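Local coordinates for protein glucanase (Clostridium thermocellum, PDB 5GXX) that probably hydrolyses beta-1,4-glucosidic bonds in cellulose as a family 9 endoglucanase of the cellulosome, with a cellulose-binding-type module joined to the catalytic domain, at residues F94-L99 and A149-V154; H380-Y385 and P439-D444; N484-L489 and N569-Q574. The protein carries 1 engineered substitution. All coordinates share one frame; numbering follows the deposited sequence.

Interaction 1 (F94-L99 and A149-V154); sequences FALDYL and AAALAV
CD2 of Leu96 lies over one face of the peptide carbonyl of Ala151, 3.6 Å from Ala151 O, whereas CD2 of Leu152 comes to Leu96 O obliquely, at 3.8 Å; no aromatic ring crosses between the segments. The two helices, 85-101 and 142-158, belong to the helical barrel expected of a glycosyl hydrolase family 9 catalytic domain. Their segments run more nearly antiparallel than parallel, with a signed crossing angle of -129° and axes 10.1 Å apart. That spacing is bridged by Leu96 and Leu99 from one helix and Leu152 from the other, with the short Ala151 beside Leu152 facing both leucines of 94-99. In Leu96 the second torsion, 179°, sends CD1 on along the chain and leaves CD2 as the side branch that touches; the same branch also meets Leu152 CD2 at 3.9 Å. Leu99 has a similar shape but is placed differently, and here the outstretched CD1 meets Ala151, while CB faces CD1 of Leu152. No hydrogen bond crosses between the segments, which meet by van der Waals contact of methyls with one another and with carbonyl groups. Tyr164 of helix 162-178 packs on both Leu96 and Leu152, and Tyr171 of that helix touches Leu152 and hydrogen-bonds Leu99 O. Helix 58-75 covers another part, with Ala62 on Leu99 and Ala66 on Ala151. The methyl of Ala151 is shared by two leucines: its CB lies 3.8 Å from Leu99 CD1 and 4.0 Å from Leu96 CD2.

Interaction 2 (H380-Y385 and P439-D444); sequences HRHVLY and PPEQRD
Glu441 reaches His382 and Val383 with an outstretched chain, its second torsion at 179° carrying the carboxylate straight across the gap, whereas Arg381 bends at its third torsion (100°) to bring the edge of its guanidinium to Asp444. The two oxygens of Glu441 are used differently. OE1 offers its syn lone pair to His382 ND1 in a 2.7 Å bond that is almost straight, with an N-H...O angle of 175°; it lies in the imidazole plane, and carboxylate and ring are nearly coplanar. OE2 instead takes the backbone N of Val383 at 3.0 Å, from above the carboxylate plane. Arg381 grips Asp444 side-on in a salt bridge through one oxygen: Asp444 OD1 lies in the guanidinium plane, 3.1 Å from Arg381 NE and 2.9 Å from NH2. The same NH2 also bonds Arg470 O. A water joins Arg381 O to Gln442 O, and another links Tyr385 OH with Pro439 O beside the contact of Tyr385 OH with Pro439 CG at 3.5 Å. Trp34 stacks on the His382 ring and Trp473 meets it edge-to-face, while His382 NE2 is hydrogen-bonded to Ser472 OG. The contact thus holds a loop of the catalytic domain to the connecting segment that leads into strand 447-456 of the second module. Since Trp473 NE1 also bonds Glu441 OE1, the carboxylate accepts from at least three N-H groups, which would favour its ionised form and would probably keep the His382 proton on ND1.

Interaction 3 (N484-L489 and N569-Q574); sequences NYYMDL and NDFSYQ. With CA (calcium ion), chain D.
A calcium site at the end of strand 481-488 joins this strand to the loop 569-574 in the cellulose-binding-type module. Three protein oxygens of the contact bind the ion: Asp488 O at 2.3 Å, Asn569 OD1 at 2.3 Å and Asp570 OD1 at 2.3 Å. A water, Asp566 O and both carboxylate oxygens of Glu491 bring the count to seven. Asn569 holds CG between its backbone N and carbonyl carbon (chi1 65°), which brings OD1 round to the metal and lays its amide against the carboxylate of Asp488. That carboxylate does not bind the calcium; its OD1 is hydrogen-bonded to Thr490 OG1. Asp570 does double duty, for its metal-binding OD1 also accepts the backbone N-H of Asp488 at 3.0 Å, from well above the carboxylate plane. Its other oxygen, OD2, takes one bond from the calcium-bound water and another from a second water that continues to Tyr485 OH.

Away from the metal, Ser572 pairs with Tyr486 in both directions. Tyr486 N donates to Ser572 OG over 2.8 Å in a nearly straight bond (174°), and Ser572 N returns to Tyr486 O at 3.0 Å. Ser572 OG is further hydrogen-bonded to Tyr585 O. Its CB sits over one face of the Tyr485 ring, 3.8 Å from the centroid, as a CH-pi contact. On the other side of the strand the rings of Tyr486 and Phe571 pack obliquely, their planes at 87°. Such calcium ligation by a strand end and a distant loop, in a module built of antiparallel sheets, is consistent with the beta-sandwich fold of family 3 carbohydrate-binding modules, of the kind that follows many family 9 catalytic domains.

The three contacts follow one another along the chain and trace the protein from catalytic domain to accessory module, without touching. Interaction 1 lies inside the helical catalytic domain, where its helix 142-158 also packs on helix 198-212, which carries Asp199 and Glu200 of a separate calcium site. Interaction 2, with its centre about 31 Å from that of interaction 1, ties the segment leading out of this domain back onto it. Interaction 3 lies across the chain's centre from interaction 1, with their centres about 59 Å apart. Nearest atoms of interactions 2 and 3 are about 19 Å apart, so the calcium-bound loop lies well away from the junction of the modules.

Interaction 1 (F94-L99 and A149-V154)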
loop_
_atom_site.group_PDB
_atom_site.type_symbol
_atom_site.label_atom_id
_atom_site.label_comp_id
_atom_site.label_asym_id
_atom_site.label_seq_id
_atom_site.Cartn_x
_atom_site.Cartn_y
_atom_site.Cartn_z
ATOM N N PHE A 94 38.733 27.322 -0.822
ATOM C CA PHE A 94 37.562 26.687 -0.233
ATOM C C PHE A 94 37.819 25.195 -0.010
ATOM O O PHE A 94 37.478 24.643 1.038
ATOM C CB PHE A 94 36.339 26.941 -1.131
ATOM C CG PHE A 94 35.046 26.503 -0.523
ATOM C CD1 PHE A 94 34.328 27.384 0.276
ATOM C CD2 PHE A 94 34.539 25.234 -0.758
ATOM C CE1 PHE A 94 33.135 27.005 0.873
ATOM C CE2 PHE A 94 33.341 24.854 -0.163
ATOM C CZ PHE A 94 32.639 25.734 0.645
ATOM N N ALA A 95 38.419 24.532 -0.995
ATOM C CA ALA A 95 38.729 23.117 -0.870
ATOM C C ALA A 95 39.864 22.884 0.127
ATOM O O ALA A 95 39.784 21.981 0.954
ATOM C CB ALA A 95 39.078 22.516 -2.236
ATOM N N LEU A 96 40.922 23.687 0.043
ATOM C CA LEU A 96 42.042 23.570 0.966
ATOM C C LEU A 96 41.586 23.764 2.414
ATOM O O LEU A 96 42.071 23.047 3.292
ATOM C CB LEU A 96 43.179 24.541 0.626
ATOM C CG LEU A 96 43.811 24.237 -0.741
ATOM C CD1 LEU A 96 44.914 25.233 -1.052
ATOM C CD2 LEU A 96 44.318 22.812 -0.894
ATOM N N ASP A 97 40.659 24.688 2.670
ATOM C CA ASP A 97 40.165 24.897 4.033
ATOM C C ASP A 97 39.549 23.616 4.587
ATOM O O ASP A 97 39.738 23.277 5.753
ATOM C CB ASP A 97 39.173 26.060 4.102
ATOM C CG ASP A 97 39.859 27.405 3.971
ATOM O OD1 ASP A 97 41.101 27.464 4.067
ATOM O OD2 ASP A 97 39.162 28.419 3.766
ATOM N N TYR A 98 38.790 22.916 3.748
ATOM C CA TYR A 98 38.224 21.618 4.087
ATOM C C TYR A 98 39.304 20.586 4.402
ATOM O O TYR A 98 39.170 19.894 5.410
ATOM C CB TYR A 98 37.227 21.132 3.015
ATOM C CG TYR A 98 36.851 19.668 3.135
ATOM C CD1 TYR A 98 37.595 18.687 2.486
ATOM C CD2 TYR A 98 35.761 19.254 3.897
ATOM C CE1 TYR A 98 37.260 17.346 2.576
ATOM C CE2 TYR A 98 35.420 17.916 4.001
ATOM C CZ TYR A 98 36.177 16.968 3.348
ATOM O OH TYR A 98 35.869 15.628 3.434
ATOM N N LEU A 99 40.363 20.494 3.600
ATOM C CA LEU A 99 41.398 19.499 3.867
ATOM C C LEU A 99 42.054 19.749 5.226
ATOM O O LEU A 99 42.306 18.795 5.971
ATOM C CB LEU A 99 42.464 19.479 2.776
ATOM C CG LEU A 99 41.962 19.169 1.362
ATOM C CD1 LEU A 99 43.128 19.074 0.383
ATOM C CD2 LEU A 99 41.141 17.879 1.368
ATOM N N ALA A 149 48.205 16.147 1.403
ATOM C CA ALA A 149 49.452 16.870 1.640
ATOM C C ALA A 149 49.905 17.638 0.401
ATOM O O ALA A 149 50.307 18.794 0.505
ATOM C CB ALA A 149 50.553 15.917 2.060
ATOM N N ALA A 150 49.849 16.979 -0.758
ATOM C CA ALA A 150 50.293 17.576 -2.008
ATOM C C ALA A 150 49.463 18.811 -2.341
ATOM O O ALA A 150 50.004 19.851 -2.732
ATOM C CB ALA A 150 50.189 16.555 -3.140
ATOM N N ALA A 151 48.145 18.693 -2.179
ATOM C CA ALA A 151 47.229 19.799 -2.470
ATOM C C ALA A 151 47.555 21.001 -1.600
ATOM O O ALA A 151 47.625 22.142 -2.066
ATOM C CB ALA A 151 45.794 19.364 -2.248
ATOM N N LEU A 152 47.801 20.719 -0.326
ATOM C CA LEU A 152 48.165 21.792 0.595
ATOM C C LEU A 152 49.564 22.361 0.350
ATOM O O LEU A 152 49.804 23.558 0.554
ATOM C CB LEU A 152 47.979 21.330 2.044
ATOM C CG LEU A 152 46.508 21.155 2.439
ATOM C CD1 LEU A 152 46.368 20.243 3.657
ATOM C CD2 LEU A 152 45.812 22.498 2.683
ATOM N N ALA A 153 50.474 21.534 -0.142
ATOM C CA ALA A 153 51.816 22.015 -0.459
ATOM C C ALA A 153 51.769 22.999 -1.624
ATOM O O ALA A 153 52.217 24.136 -1.514
ATOM C CB ALA A 153 52.750 20.857 -0.758
ATOM N N VAL A 154 51.228 22.572 -2.761
ATOM C CA VAL A 154 51.092 23.538 -3.846
ATOM C C VAL A 154 50.207 24.740 -3.491
ATOM O O VAL A 154 50.537 25.879 -3.833
ATOM C CB VAL A 154 50.688 22.863 -5.174
ATOM C CG1 VAL A 154 49.306 22.178 -5.087
ATOM C CG2 VAL A 154 50.757 23.870 -6.307
#

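Interaction 2 (H380-Y385 and P439-D444)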
loop_
_atom_site.group_PDB
_atom_site.type_symbol
_atom_site.label_atom_id
_atom_site.label_comp_id
_atom_site.label_asym_id
_atom_site.label_seq_id
_atom_site.Cartn_x
_atom_site.Cartn_y
_atom_site.Cartn_z
ATOM N N HIS A 380 16.716 19.740 -17.462
ATOM C CA HIS A 380 17.334 20.241 -16.226
ATOM C C HIS A 380 16.816 21.642 -15.909
ATOM O O HIS A 380 16.676 22.506 -16.792
ATOM C CB HIS A 380 18.854 20.356 -16.367
ATOM C CG HIS A 380 19.571 19.058 -16.181
ATOM N ND1 HIS A 380 18.989 17.849 -16.499
ATOM C CD2 HIS A 380 20.803 18.778 -15.698
ATOM C CE1 HIS A 380 19.848 16.876 -16.248
ATOM N NE2 HIS A 380 20.952 17.411 -15.759
ATOM N N ARG A 381 16.587 21.878 -14.622
ATOM C CA ARG A 381 16.156 23.201 -14.179
ATOM C C ARG A 381 17.290 24.216 -14.089
ATOM O O ARG A 381 17.026 25.425 -14.142
ATOM C CB ARG A 381 15.380 23.099 -12.866
ATOM C CG ARG A 381 14.040 22.401 -13.100
ATOM C CD ARG A 381 13.399 21.934 -11.791
ATOM N NE ARG A 381 12.354 22.804 -11.283
ATOM C CZ ARG A 381 11.773 22.642 -10.096
ATOM N NH1 ARG A 381 12.171 21.683 -9.267
ATOM N NH2 ARG A 381 10.823 23.484 -9.717
ATOM N N HIS A 382 18.530 23.730 -13.998
ATOM C CA HIS A 382 19.704 24.594 -13.832
ATOM C C HIS A 382 20.797 24.302 -14.834
ATOM O O HIS A 382 20.881 23.190 -15.344
ATOM C CB HIS A 382 20.273 24.482 -12.421
ATOM C CG HIS A 382 19.207 24.536 -11.375
ATOM N ND1 HIS A 382 18.406 25.646 -11.210
ATOM C CD2 HIS A 382 18.756 23.600 -10.505
ATOM C CE1 HIS A 382 17.506 25.387 -10.275
ATOM N NE2 HIS A 382 17.717 24.166 -9.807
ATOM N N VAL A 383 21.631 25.310 -15.087
ATOM C CA VAL A 383 22.740 25.160 -16.032
ATOM C C VAL A 383 24.020 24.894 -15.261
ATOM O O VAL A 383 24.477 25.747 -14.506
ATOM C CB VAL A 383 22.958 26.420 -16.884
ATOM C CG1 VAL A 383 24.051 26.194 -17.930
ATOM C CG2 VAL A 383 21.661 26.783 -17.574
ATOM N N LEU A 384 24.588 23.706 -15.443
ATOM C CA LEU A 384 25.840 23.344 -14.765
ATOM C C LEU A 384 27.042 23.876 -15.566
ATOM O O LEU A 384 27.880 23.130 -16.108
ATOM C CB LEU A 384 25.920 21.817 -14.578
ATOM C CG LEU A 384 27.067 21.288 -13.714
ATOM C CD1 LEU A 384 26.888 21.580 -12.220
ATOM C CD2 LEU A 384 27.155 19.772 -13.917
ATOM N N TYR A 385 27.155 25.198 -15.605
ATOM C CA TYR A 385 28.173 25.807 -16.453
ATOM C C TYR A 385 29.550 25.256 -16.173
ATOM O O TYR A 385 30.011 25.154 -15.012
ATOM C CB TYR A 385 28.267 27.330 -16.287
ATOM C CG TYR A 385 27.135 28.117 -16.896
ATOM C CD1 TYR A 385 27.068 28.333 -18.277
ATOM C CD2 TYR A 385 26.153 28.677 -16.084
ATOM C CE1 TYR A 385 26.034 29.077 -18.830
ATOM C CE2 TYR A 385 25.119 29.428 -16.637
ATOM C CZ TYR A 385 25.060 29.621 -18.005
ATOM O OH TYR A 385 24.025 30.365 -18.523
ATOM N N PRO A 439 24.016 34.586 -16.135
ATOM C CA PRO A 439 22.730 35.236 -16.332
ATOM C C PRO A 439 21.662 34.532 -15.499
ATOM O O PRO A 439 21.798 33.338 -15.208
ATOM C CB PRO A 439 22.466 35.029 -17.824
ATOM C CG PRO A 439 23.186 33.783 -18.162
ATOM C CD PRO A 439 24.420 33.797 -17.311
ATOM N N PRO A 440 20.619 35.270 -15.094
ATOM C CA PRO A 440 19.579 34.689 -14.246
ATOM C C PRO A 440 18.800 33.625 -15.007
ATOM O O PRO A 440 18.579 33.741 -16.212
ATOM C CB PRO A 440 18.676 35.882 -13.892
ATOM C CG PRO A 440 19.447 37.101 -14.272
ATOM C CD PRO A 440 20.395 36.700 -15.364
ATOM N N GLU A 441 18.395 32.578 -14.295
ATOM C CA GLU A 441 17.614 31.500 -14.888
ATOM C C GLU A 441 16.129 31.833 -14.925
ATOM O O GLU A 441 15.629 32.572 -14.075
ATOM C CB GLU A 441 17.816 30.207 -14.086
ATOM C CG GLU A 441 19.206 29.627 -14.311
ATOM C CD GLU A 441 19.497 28.346 -13.531
ATOM O OE1 GLU A 441 18.697 27.904 -12.675
ATOM O OE2 GLU A 441 20.563 27.758 -13.789
ATOM N N GLN A 442 15.450 31.278 -15.924
ATOM C CA GLN A 442 13.994 31.194 -15.931
ATOM C C GLN A 442 13.570 30.204 -14.853
ATOM O O GLN A 442 13.999 29.053 -14.862
ATOM C CB GLN A 442 13.515 30.701 -17.303
ATOM C CG GLN A 442 11.998 30.571 -17.450
ATOM C CD GLN A 442 11.254 31.858 -17.146
ATOM O OE1 GLN A 442 10.440 31.912 -16.221
ATOM N NE2 GLN A 442 11.537 32.908 -17.915
ATOM N N ARG A 443 12.744 30.647 -13.914
ATOM C CA ARG A 443 12.272 29.759 -12.862
ATOM C C ARG A 443 10.888 29.213 -13.193
ATOM O O ARG A 443 10.187 29.736 -14.066
ATOM C CB ARG A 443 12.277 30.468 -11.506
ATOM C CG ARG A 443 13.662 30.994 -11.142
ATOM C CD ARG A 443 13.683 31.679 -9.799
ATOM N NE ARG A 443 15.041 32.134 -9.500
ATOM C CZ ARG A 443 15.449 32.579 -8.315
ATOM N NH1 ARG A 443 14.608 32.650 -7.292
ATOM N NH2 ARG A 443 16.712 32.935 -8.146
ATOM N N ASP A 444 10.544 28.096 -12.560
ATOM C CA ASP A 444 9.163 27.638 -12.601
ATOM C C ASP A 444 8.626 27.638 -11.174
ATOM O O ASP A 444 9.307 28.120 -10.264
ATOM C CB ASP A 444 8.964 26.349 -13.422
ATOM C CG ASP A 444 10.007 25.273 -13.151
ATOM O OD1 ASP A 444 10.537 25.192 -12.024
ATOM O OD2 ASP A 444 10.263 24.469 -14.073
HETATM O O HOH W 1 14.895 26.822 -15.577
HETATM O O HOH W 2 21.971 30.701 -16.826
#

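Interaction 3 (N484-L489 and N569-Q574)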
loop_
_atom_site.group_PDB
_atom_site.type_symbol
_atom_site.label_atom_id
_atom_site.label_comp_id
_atom_site.label_asym_id
_atom_site.label_seq_id
_atom_site.Cartn_x
_atom_site.Cartn_y
_atom_site.Cartn_z
ATOM N N ASN A 484 -4.804 28.923 1.930
ATOM C CA ASN A 484 -6.169 29.343 2.231
ATOM C C ASN A 484 -7.168 28.924 1.154
ATOM O O ASN A 484 -6.843 28.927 -0.043
ATOM C CB ASN A 484 -6.217 30.863 2.400
ATOM C CG ASN A 484 -5.406 31.366 3.583
ATOM O OD1 ASN A 484 -5.000 30.610 4.464
ATOM N ND2 ASN A 484 -5.194 32.682 3.622
ATOM N N TYR A 485 -8.371 28.544 1.597
ATOM C CA TYR A 485 -9.484 28.252 0.698
ATOM C C TYR A 485 -10.590 29.279 0.962
ATOM O O TYR A 485 -11.183 29.291 2.040
ATOM C CB TYR A 485 -10.034 26.826 0.918
ATOM C CG TYR A 485 -11.105 26.462 -0.090
ATOM C CD1 TYR A 485 -12.451 26.746 0.160
ATOM C CD2 TYR A 485 -10.772 25.849 -1.301
ATOM C CE1 TYR A 485 -13.432 26.442 -0.788
ATOM C CE2 TYR A 485 -11.747 25.533 -2.237
ATOM C CZ TYR A 485 -13.069 25.835 -1.977
ATOM O OH TYR A 485 -13.986 25.502 -2.952
ATOM N N TYR A 486 -10.847 30.139 -0.022
ATOM C CA TYR A 486 -11.779 31.250 0.113
ATOM C C TYR A 486 -13.143 30.970 -0.506
ATOM O O TYR A 486 -13.240 30.432 -1.613
ATOM C CB TYR A 486 -11.221 32.507 -0.569
ATOM C CG TYR A 486 -9.909 33.016 -0.036
ATOM C CD1 TYR A 486 -9.867 33.890 1.050
ATOM C CD2 TYR A 486 -8.715 32.659 -0.645
ATOM C CE1 TYR A 486 -8.662 34.381 1.537
ATOM C CE2 TYR A 486 -7.509 33.150 -0.166
ATOM C CZ TYR A 486 -7.491 34.004 0.923
ATOM O OH TYR A 486 -6.283 34.479 1.385
ATOM N N MET A 487 -14.174 31.408 0.208
ATOM C CA MET A 487 -15.567 31.217 -0.180
ATOM C C MET A 487 -16.336 32.527 -0.085
ATOM O O MET A 487 -15.990 33.395 0.716
ATOM C CB MET A 487 -16.234 30.236 0.785
ATOM C CG MET A 487 -15.543 28.901 0.885
ATOM S SD MET A 487 -16.036 28.074 2.409
ATOM C CE MET A 487 -14.825 28.705 3.580
ATOM N N ASP A 488 -17.407 32.625 -0.869
ATOM C CA ASP A 488 -18.391 33.689 -0.728
ATOM C C ASP A 488 -19.624 33.043 -0.096
ATOM O O ASP A 488 -20.205 32.121 -0.663
ATOM C CB ASP A 488 -18.713 34.293 -2.099
ATOM C CG ASP A 488 -19.650 35.486 -2.021
ATOM O OD1 ASP A 488 -20.415 35.593 -1.044
ATOM O OD2 ASP A 488 -19.611 36.328 -2.945
ATOM N N LEU A 489 -19.991 33.519 1.089
ATOM C CA LEU A 489 -21.101 32.930 1.837
ATOM C C LEU A 489 -22.383 33.745 1.720
ATOM O O LEU A 489 -23.297 33.580 2.533
ATOM C CB LEU A 489 -20.710 32.730 3.305
ATOM C CG LEU A 489 -19.541 31.773 3.601
ATOM C CD1 LEU A 489 -19.425 31.561 5.103
ATOM C CD2 LEU A 489 -19.671 30.440 2.884
ATOM N N ASN A 569 -19.533 30.812 -6.768
ATOM C CA ASN A 569 -19.100 32.179 -6.470
ATOM C C ASN A 569 -17.953 32.241 -5.459
ATOM O O ASN A 569 -17.636 33.310 -4.929
ATOM C CB ASN A 569 -20.278 33.088 -6.066
ATOM C CG ASN A 569 -20.944 32.675 -4.756
ATOM O OD1 ASN A 569 -20.409 31.871 -3.983
ATOM N ND2 ASN A 569 -22.123 33.243 -4.495
ATOM N N ASP A 570 -17.348 31.085 -5.192
ATOM C CA ASP A 570 -16.261 30.982 -4.221
ATOM C C ASP A 570 -14.922 31.195 -4.918
ATOM O O ASP A 570 -14.651 30.564 -5.942
ATOM C CB ASP A 570 -16.282 29.620 -3.536
ATOM C CG ASP A 570 -17.520 29.414 -2.677
ATOM O OD1 ASP A 570 -18.375 30.333 -2.543
ATOM O OD2 ASP A 570 -17.633 28.296 -2.128
ATOM N N PHE A 571 -14.119 32.108 -4.376
ATOM C CA PHE A 571 -12.838 32.499 -4.974
ATOM C C PHE A 571 -11.931 31.298 -5.258
ATOM O O PHE A 571 -11.337 31.190 -6.329
ATOM C CB PHE A 571 -12.126 33.520 -4.082
ATOM C CG PHE A 571 -10.766 33.953 -4.592
ATOM C CD1 PHE A 571 -9.620 33.252 -4.241
ATOM C CD2 PHE A 571 -10.638 35.077 -5.403
ATOM C CE1 PHE A 571 -8.371 33.659 -4.696
ATOM C CE2 PHE A 571 -9.398 35.490 -5.869
ATOM C CZ PHE A 571 -8.261 34.779 -5.515
ATOM N N SER A 572 -11.847 30.362 -4.316
ATOM C CA SER A 572 -10.936 29.240 -4.492
ATOM C C SER A 572 -11.463 28.071 -5.317
ATOM O O SER A 572 -10.709 27.163 -5.643
ATOM C CB SER A 572 -10.428 28.772 -3.134
ATOM O OG SER A 572 -9.717 29.828 -2.533
ATOM N N TYR A 573 -12.746 28.101 -5.667
ATOM C CA TYR A 573 -13.331 27.099 -6.554
ATOM C C TYR A 573 -13.055 27.367 -8.031
ATOM O O TYR A 573 -13.223 26.475 -8.866
ATOM C CB TYR A 573 -14.844 27.077 -6.334
ATOM C CG TYR A 573 -15.540 25.760 -6.599
ATOM C CD1 TYR A 573 -15.291 24.644 -5.800
ATOM C CD2 TYR A 573 -16.487 25.645 -7.615
ATOM C CE1 TYR A 573 -15.975 23.448 -6.015
ATOM C CE2 TYR A 573 -17.164 24.458 -7.838
ATOM C CZ TYR A 573 -16.908 23.362 -7.035
ATOM O OH TYR A 573 -17.588 22.181 -7.261
ATOM N N GLN A 574 -12.634 28.587 -8.353
ATOM C CA GLN A 574 -12.505 28.996 -9.750
ATOM C C GLN A 574 -11.582 28.071 -10.516
ATOM O O GLN A 574 -10.453 27.830 -10.088
ATOM C CB GLN A 574 -11.931 30.405 -9.866
ATOM C CG GLN A 574 -12.701 31.491 -9.163
ATOM C CD GLN A 574 -12.009 32.835 -9.313
ATOM O OE1 GLN A 574 -11.417 33.350 -8.363
ATOM N NE2 GLN A 574 -12.067 33.400 -10.519
HETATM CA CA CA D . -20.674 30.433 -2.181
HETATM O O HOH W 3 -16.473 25.836 -2.129
HETATM O O HOH W 4 -17.466 36.707 -4.233
HETATM O O HOH W 5 -20.020 28.616 -0.786
#